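Side-chain contacts in sulfatase (Bacteroides fragilis CAG:558, PDB 6USS), which probably hydrolyses aryl sulfate esters, as a calcium-dependent member of the sulfatase family from a gut bacterium: residues Thr99-Ala102 and Arg103-Val106; Tyr83-Ile87 and Cys88-Arg92. The protein carries 1 engineered substitution. All coordinates share one frame; numbering follows the deposited sequence.

Contact 1 (Thr99-Ala102 and Arg103-Val106); sequences TNAA and RHRV
Asn100 O is where most of the backbone bonding of this turn converges. It accepts from His104 N at 3.3 Å, with the donor in the carbonyl plane, and from Arg103 N, which comes in more steeply, 48° out of that plane. One residue further along, Arg105 N donates to Ala101 O at 3.0 Å. Asn100 is also the N-cap: its side chain folds back so that OD1 accepts from Ala102 N at 3.0 Å, while its ND2 is held by Tyr424 O and Glu381 OE1.

The result is a single-turn helix, 101-104, capped by Asn100 at its start and ended by Arg105, which leaves helical geometry with a positive phi of 64°. Just past that point, Val106 N donates to His104 ND1 at 3.0 Å, lying in the plane of the imidazole at its edge, so the chain leaving the helix helps to fix the ring's rotation.

The imidazole also makes a CH-pi contact. Ala101 CA sits over one face, 3.5 Å from the ring centroid and offset toward the rim on the NE2 side. With chi1 at 62°, His104 CG is placed between its own backbone N and carbonyl carbon, which folds the ring back under Ala101. NE2 is hydrogen-bonded to Ser94 OG of helix 88-97, so both ring nitrogens are engaged.

Apolar packing centres on the methyl of Thr99. CG2 lies 3.6 Å from His104 CB and equally close to Arg103 CD, wedged between the two side chains, and it also meets the guanidinium near its plane, at the edge. Thr99 and Arg103 cross at about a right angle. The arginine chain bends at chi3, right where CD meets the methyl, and NH2 forms a salt bridge with Asp403 OD1.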
ATOM      1  N   THR A  99     -17.248  10.799   8.334  1.00 16.65           N
ATOM      2  CA  THR A  99     -17.390  11.988   9.155  1.00 17.60           C
ATOM      3  C   THR A  99     -18.123  13.044   8.343  1.00 18.72           C
ATOM      4  O   THR A  99     -17.890  13.170   7.135  1.00 20.23           O
ATOM      5  CB  THR A  99     -15.990  12.478   9.590  1.00 21.65           C
ATOM      6  OG1 THR A  99     -15.527  11.711  10.718  1.00 18.08           O
ATOM      7  CG2 THR A  99     -15.984  13.918   9.954  1.00 22.55           C
ATOM      8  N   ASN A 100     -19.036  13.772   8.989  1.00 17.68           N
ATOM      9  CA  ASN A 100     -19.632  14.945   8.354  1.00 18.65           C
ATOM     10  C   ASN A 100     -18.574  16.034   8.151  1.00 20.63           C
ATOM     11  O   ASN A 100     -17.658  16.196   8.965  1.00 17.81           O
ATOM     12  CB  ASN A 100     -20.788  15.488   9.201  1.00 15.66           C
ATOM     13  CG  ASN A 100     -21.390  16.772   8.619  1.00 19.20           C
ATOM     14  OD1 ASN A 100     -21.069  17.870   9.065  1.00 20.65           O
ATOM     15  ND2 ASN A 100     -22.254  16.633   7.619  1.00 16.43           N
ATOM     16  N   ALA A 101     -18.709  16.798   7.061  1.00 17.20           N
ATOM     17  CA  ALA A 101     -17.661  17.753   6.693  1.00 16.17           C
ATOM     18  C   ALA A 101     -17.404  18.782   7.797  1.00 18.68           C
ATOM     19  O   ALA A 101     -16.264  19.219   8.001  1.00 18.24           O
ATOM     20  CB  ALA A 101     -18.030  18.445   5.377  1.00 16.49           C
ATOM     21  N   ALA A 102     -18.447  19.179   8.527  1.00 17.80           N
ATOM     22  CA  ALA A 102     -18.258  20.181   9.568  1.00 23.35           C
ATOM     23  C   ALA A 102     -17.253  19.697  10.597  1.00 21.79           C
ATOM     24  O   ALA A 102     -16.445  20.483  11.097  1.00 20.69           O
ATOM     25  CB  ALA A 102     -19.592  20.526  10.237  1.00 21.68           C
ATOM     26  N   ARG A 103     -17.260  18.392  10.885  1.00 21.01           N
ATOM     27  CA  ARG A 103     -16.352  17.835  11.875  1.00 18.43           C
ATOM     28  C   ARG A 103     -14.931  17.673  11.334  1.00 23.91           C
ATOM     29  O   ARG A 103     -13.963  17.963  12.050  1.00 24.05           O
ATOM     30  CB  ARG A 103     -16.885  16.496  12.378  1.00 21.35           C
ATOM     31  CG  ARG A 103     -15.994  15.846  13.406  1.00 19.05           C
ATOM     32  CD  ARG A 103     -16.291  14.373  13.543  1.00 19.06           C
ATOM     33  NE  ARG A 103     -17.688  14.103  13.872  1.00 21.92           N
ATOM     34  CZ  ARG A 103     -18.213  14.299  15.077  1.00 20.94           C
ATOM     35  NH1 ARG A 103     -17.459  14.778  16.054  1.00 16.71           N
ATOM     36  NH2 ARG A 103     -19.490  14.023  15.307  1.00 14.12           N
ATOM     37  N   HIS A 104     -14.755  17.202  10.095  1.00 17.35           N
ATOM     38  CA  HIS A 104     -13.371  16.975   9.697  1.00 20.49           C
ATOM     39  C   HIS A 104     -12.687  18.228   9.159  1.00 20.25           C
ATOM     40  O   HIS A 104     -11.460  18.222   9.012  1.00 18.51           O
ATOM     41  CB  HIS A 104     -13.254  15.809   8.692  1.00 19.04           C
ATOM     42  CG  HIS A 104     -13.982  16.014   7.398  1.00 20.14           C
ATOM     43  ND1 HIS A 104     -13.709  17.059   6.534  1.00 18.14           N
ATOM     44  CD2 HIS A 104     -14.948  15.275   6.801  1.00 17.29           C
ATOM     45  CE1 HIS A 104     -14.485  16.957   5.470  1.00 19.64           C
ATOM     46  NE2 HIS A 104     -15.248  15.884   5.607  1.00 16.81           N
ATOM     47  N   ARG A 105     -13.433  19.295   8.885  1.00 17.74           N
ATOM     48  CA  ARG A 105     -12.894  20.616   8.564  1.00 18.89           C
ATOM     49  C   ARG A 105     -12.090  20.665   7.271  1.00 18.75           C
ATOM     50  O   ARG A 105     -11.402  21.663   7.023  1.00 16.91           O
ATOM     51  CB  ARG A 105     -12.027  21.163   9.699  1.00 16.51           C
ATOM     52  CG  ARG A 105     -12.768  21.280  11.002  1.00 22.61           C
ATOM     53  CD  ARG A 105     -11.800  21.371  12.144  1.00 21.59           C
ATOM     54  NE  ARG A 105     -12.397  21.961  13.333  1.00 19.12           N
ATOM     55  CZ  ARG A 105     -11.692  22.323  14.400  1.00 21.38           C
ATOM     56  NH1 ARG A 105     -10.379  22.159  14.405  1.00 20.64           N
ATOM     57  NH2 ARG A 105     -12.290  22.851  15.461  1.00 25.26           N
ATOM     58  N   VAL A 106     -12.138  19.625   6.445  1.00 15.06           N
ATOM     59  CA  VAL A 106     -11.619  19.746   5.087  1.00 17.92           C
ATOM     60  C   VAL A 106     -12.772  20.256   4.234  1.00 16.23           C
ATOM     61  O   VAL A 106     -13.378  19.492   3.479  1.00 19.45           O
ATOM     62  CB  VAL A 106     -11.069  18.404   4.561  1.00 19.63           C
ATOM     63  CG1 VAL A 106     -10.136  18.633   3.418  1.00 16.19           C
ATOM     64  CG2 VAL A 106     -10.361  17.641   5.658  1.00 17.02           C
TER

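Contact 2 (Tyr83-Ile87 and Cys88-Arg92); sequences YASSI and CSPTR. Engineered in segment 88-92: Cys88 (natural residue Ser). With CA (calcium ion), chain C.
Ser85 and Thr91 bring their CA atoms within 5.1 Å as the irregular segment 83-87 doubles back alongside the first turn of the helix that starts at Cys88. Ile87 is the N-cap residue, and its O accepts a weak, long bond from Thr91 N, at 3.5 Å; Arg92 N to Cys88 O, 2.9 Å, is the firmer one.

The loop is fastened by a side chain: Ser85 N donates to Thr91 OG1 at 2.7 Å. The hydroxyl stands beside Thr91's own backbone N (chi1 -67°), and it is also hydrogen-bonded to Asp322 O. Thr91 CG2 packs against Ala84 CB at 3.6 Å. Pro90 lays its ring between two loop residues, CG against Ser85 CB and CD 3.8 Å from Ile87 CG2. A water hydrogen-bonds to Ser85 OG and weakly to Pro90 O.

Cys88, engineered in place of the natural serine, is modelled with SG 2.1 Å from the calcium ion, doubtfully short for calcium-sulfur. Asp42, Asp43, Asp322 and Asn323 complete the site; the natural serine is predicted to become 3-oxoalanine (formylglycine), whose hydrated form is the nucleophile in sulfatases. Arg92 extends back to the same cluster, NE to Asp322 OD2 and NH2 to Asp42 OD1.

The stretch links strand 77-83 of the large mixed sheet to helix 88-97, with Ser85 and Ile87 packed on strand 422-427 of the antiparallel sheet and Arg92 on strand 253-258.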
ATOM      1  N   TYR A  83     -27.308  13.198  -1.267  1.00 17.89           N
ATOM      2  CA  TYR A  83     -26.537  14.424  -1.078  1.00 17.11           C
ATOM      3  C   TYR A  83     -25.048  14.172  -0.823  1.00 17.27           C
ATOM      4  O   TYR A  83     -24.659  13.219  -0.143  1.00 15.86           O
ATOM      5  CB  TYR A  83     -27.108  15.259   0.080  1.00 15.13           C
ATOM      6  CG  TYR A  83     -28.471  15.798  -0.244  1.00 19.76           C
ATOM      7  CD1 TYR A  83     -28.629  16.811  -1.183  1.00 20.34           C
ATOM      8  CD2 TYR A  83     -29.609  15.264   0.348  1.00 20.48           C
ATOM      9  CE1 TYR A  83     -29.895  17.298  -1.513  1.00 21.00           C
ATOM     10  CE2 TYR A  83     -30.874  15.745   0.030  1.00 23.85           C
ATOM     11  CZ  TYR A  83     -31.009  16.757  -0.903  1.00 21.12           C
ATOM     12  OH  TYR A  83     -32.265  17.217  -1.213  1.00 22.76           O
ATOM     13  N   ALA A  84     -24.226  15.059  -1.376  1.00 17.96           N
ATOM     14  CA  ALA A  84     -22.810  15.216  -1.065  1.00 19.68           C
ATOM     15  C   ALA A  84     -22.595  16.641  -0.552  1.00 16.84           C
ATOM     16  O   ALA A  84     -23.554  17.367  -0.291  1.00 18.15           O
ATOM     17  CB  ALA A  84     -21.955  14.916  -2.296  1.00 15.55           C
ATOM     18  N   SER A  85     -21.334  17.044  -0.400  1.00 15.87           N
ATOM     19  CA  SER A  85     -21.045  18.467  -0.263  1.00 19.86           C
ATOM     20  C   SER A  85     -20.866  19.090  -1.646  1.00 16.67           C
ATOM     21  O   SER A  85     -20.867  18.402  -2.667  1.00 14.77           O
ATOM     22  CB  SER A  85     -19.817  18.724   0.624  1.00 15.84           C
ATOM     23  OG  SER A  85     -20.025  18.257   1.953  1.00 15.19           O
ATOM     24  N   SER A  86     -20.735  20.414  -1.680  1.00 18.28           N
ATOM     25  CA  SER A  86     -20.736  21.111  -2.961  1.00 17.74           C
ATOM     26  C   SER A  86     -19.359  21.185  -3.602  1.00 16.37           C
ATOM     27  O   SER A  86     -19.240  21.729  -4.703  1.00 18.11           O
ATOM     28  CB  SER A  86     -21.322  22.518  -2.808  1.00 14.58           C
ATOM     29  OG  SER A  86     -20.549  23.322  -1.950  1.00 20.18           O
ATOM     30  N   ILE A  87     -18.333  20.617  -2.963  1.00 14.23           N
ATOM     31  CA  ILE A  87     -16.943  20.725  -3.397  1.00 16.89           C
ATOM     32  C   ILE A  87     -16.259  19.386  -3.155  1.00 17.88           C
ATOM     33  O   ILE A  87     -16.562  18.689  -2.181  1.00 14.40           O
ATOM     34  CB  ILE A  87     -16.231  21.880  -2.643  1.00 17.66           C
ATOM     35  CG1 ILE A  87     -16.712  23.222  -3.179  1.00 19.54           C
ATOM     36  CG2 ILE A  87     -14.720  21.776  -2.725  1.00 18.04           C
ATOM     37  CD1 ILE A  87     -16.400  23.440  -4.637  1.00 22.85           C
ATOM     38  N   CYS A  88     -15.310  19.040  -4.045  1.00 20.39           N
ATOM     39  CA  CYS A  88     -14.696  17.704  -4.053  1.00 19.08           C
ATOM     40  C   CYS A  88     -14.144  17.296  -2.686  1.00 19.63           C
ATOM     41  O   CYS A  88     -14.357  16.168  -2.229  1.00 24.33           O
ATOM     42  CB  CYS A  88     -13.560  17.637  -5.074  1.00 18.59           C
ATOM     43  SG  CYS A  88     -13.932  18.271  -6.728  1.00 44.74           S
ATOM     44  N   SER A  89     -13.410  18.190  -2.023  1.00 19.99           N
ATOM     45  CA  SER A  89     -12.636  17.757  -0.862  1.00 24.99           C
ATOM     46  C   SER A  89     -13.522  17.383   0.324  1.00 22.74           C
ATOM     47  O   SER A  89     -13.319  16.293   0.888  1.00 19.64           O
ATOM     48  CB  SER A  89     -11.597  18.824  -0.504  1.00 24.62           C
ATOM     49  OG  SER A  89     -10.495  18.772  -1.390  1.00 24.80           O
ATOM     50  N   PRO A  90     -14.491  18.203   0.765  1.00 19.14           N
ATOM     51  CA  PRO A  90     -15.338  17.743   1.880  1.00 18.61           C
ATOM     52  C   PRO A  90     -16.094  16.471   1.568  1.00 19.09           C
ATOM     53  O   PRO A  90     -16.254  15.627   2.459  1.00 18.82           O
ATOM     54  CB  PRO A  90     -16.283  18.927   2.128  1.00 13.37           C
ATOM     55  CG  PRO A  90     -16.253  19.713   0.878  1.00 21.06           C
ATOM     56  CD  PRO A  90     -14.826  19.589   0.390  1.00 18.75           C
ATOM     57  N   THR A  91     -16.551  16.297   0.327  1.00 16.59           N
ATOM     58  CA  THR A  91     -17.298  15.089  -0.008  1.00 17.98           C
ATOM     59  C   THR A  91     -16.411  13.852   0.068  1.00 21.48           C
ATOM     60  O   THR A  91     -16.769  12.854   0.709  1.00 18.30           O
ATOM     61  CB  THR A  91     -17.919  15.220  -1.394  1.00 17.24           C
ATOM     62  OG1 THR A  91     -18.921  16.244  -1.359  1.00 17.62           O
ATOM     63  CG2 THR A  91     -18.554  13.903  -1.826  1.00 12.03           C
ATOM     64  N   ARG A  92     -15.231  13.907  -0.555  1.00 19.69           N
ATOM     65  CA  ARG A  92     -14.400  12.712  -0.624  1.00 22.60           C
ATOM     66  C   ARG A  92     -13.854  12.331   0.750  1.00 21.80           C
ATOM     67  O   ARG A  92     -13.820  11.142   1.096  1.00 15.10           O
ATOM     68  CB  ARG A  92     -13.288  12.914  -1.659  1.00 19.94           C
ATOM     69  CG  ARG A  92     -13.774  12.667  -3.107  1.00 16.88           C
ATOM     70  CD  ARG A  92     -13.025  13.477  -4.153  1.00 16.09           C
ATOM     71  NE  ARG A  92     -13.814  13.676  -5.366  1.00 21.00           N
ATOM     72  CZ  ARG A  92     -13.972  12.764  -6.324  1.00 22.22           C
ATOM     73  NH1 ARG A  92     -13.388  11.574  -6.210  1.00 20.98           N
ATOM     74  NH2 ARG A  92     -14.713  13.045  -7.400  1.00 19.01           N
TER
HETATM   75 CA    CA C 601     -15.693  17.367  -7.521  1.00 22.43          CA
HETATM   76  O   HOH W   1     -19.459  16.026   2.841  1.00 17.96           O

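How the contacts relate
Coming from the N terminus, the chain leaves strand 77-83 of the central mixed sheet and meets contact 2 first, where the loop turns tightly into helix 88-97 at the calcium site. That helix then carries it to contact 1, the short turn 101-104 that follows. The two are in series, neither nested nor crossed, and their centres lie 10 Å apart. They nevertheless touch: Pro90 CB packs against Ala101 CB at 3.7 Å and against Val106 O. The short turn thus folds back on the start of the helix, tying the metal-binding end to the region near helix 480-496 and strand 143-145.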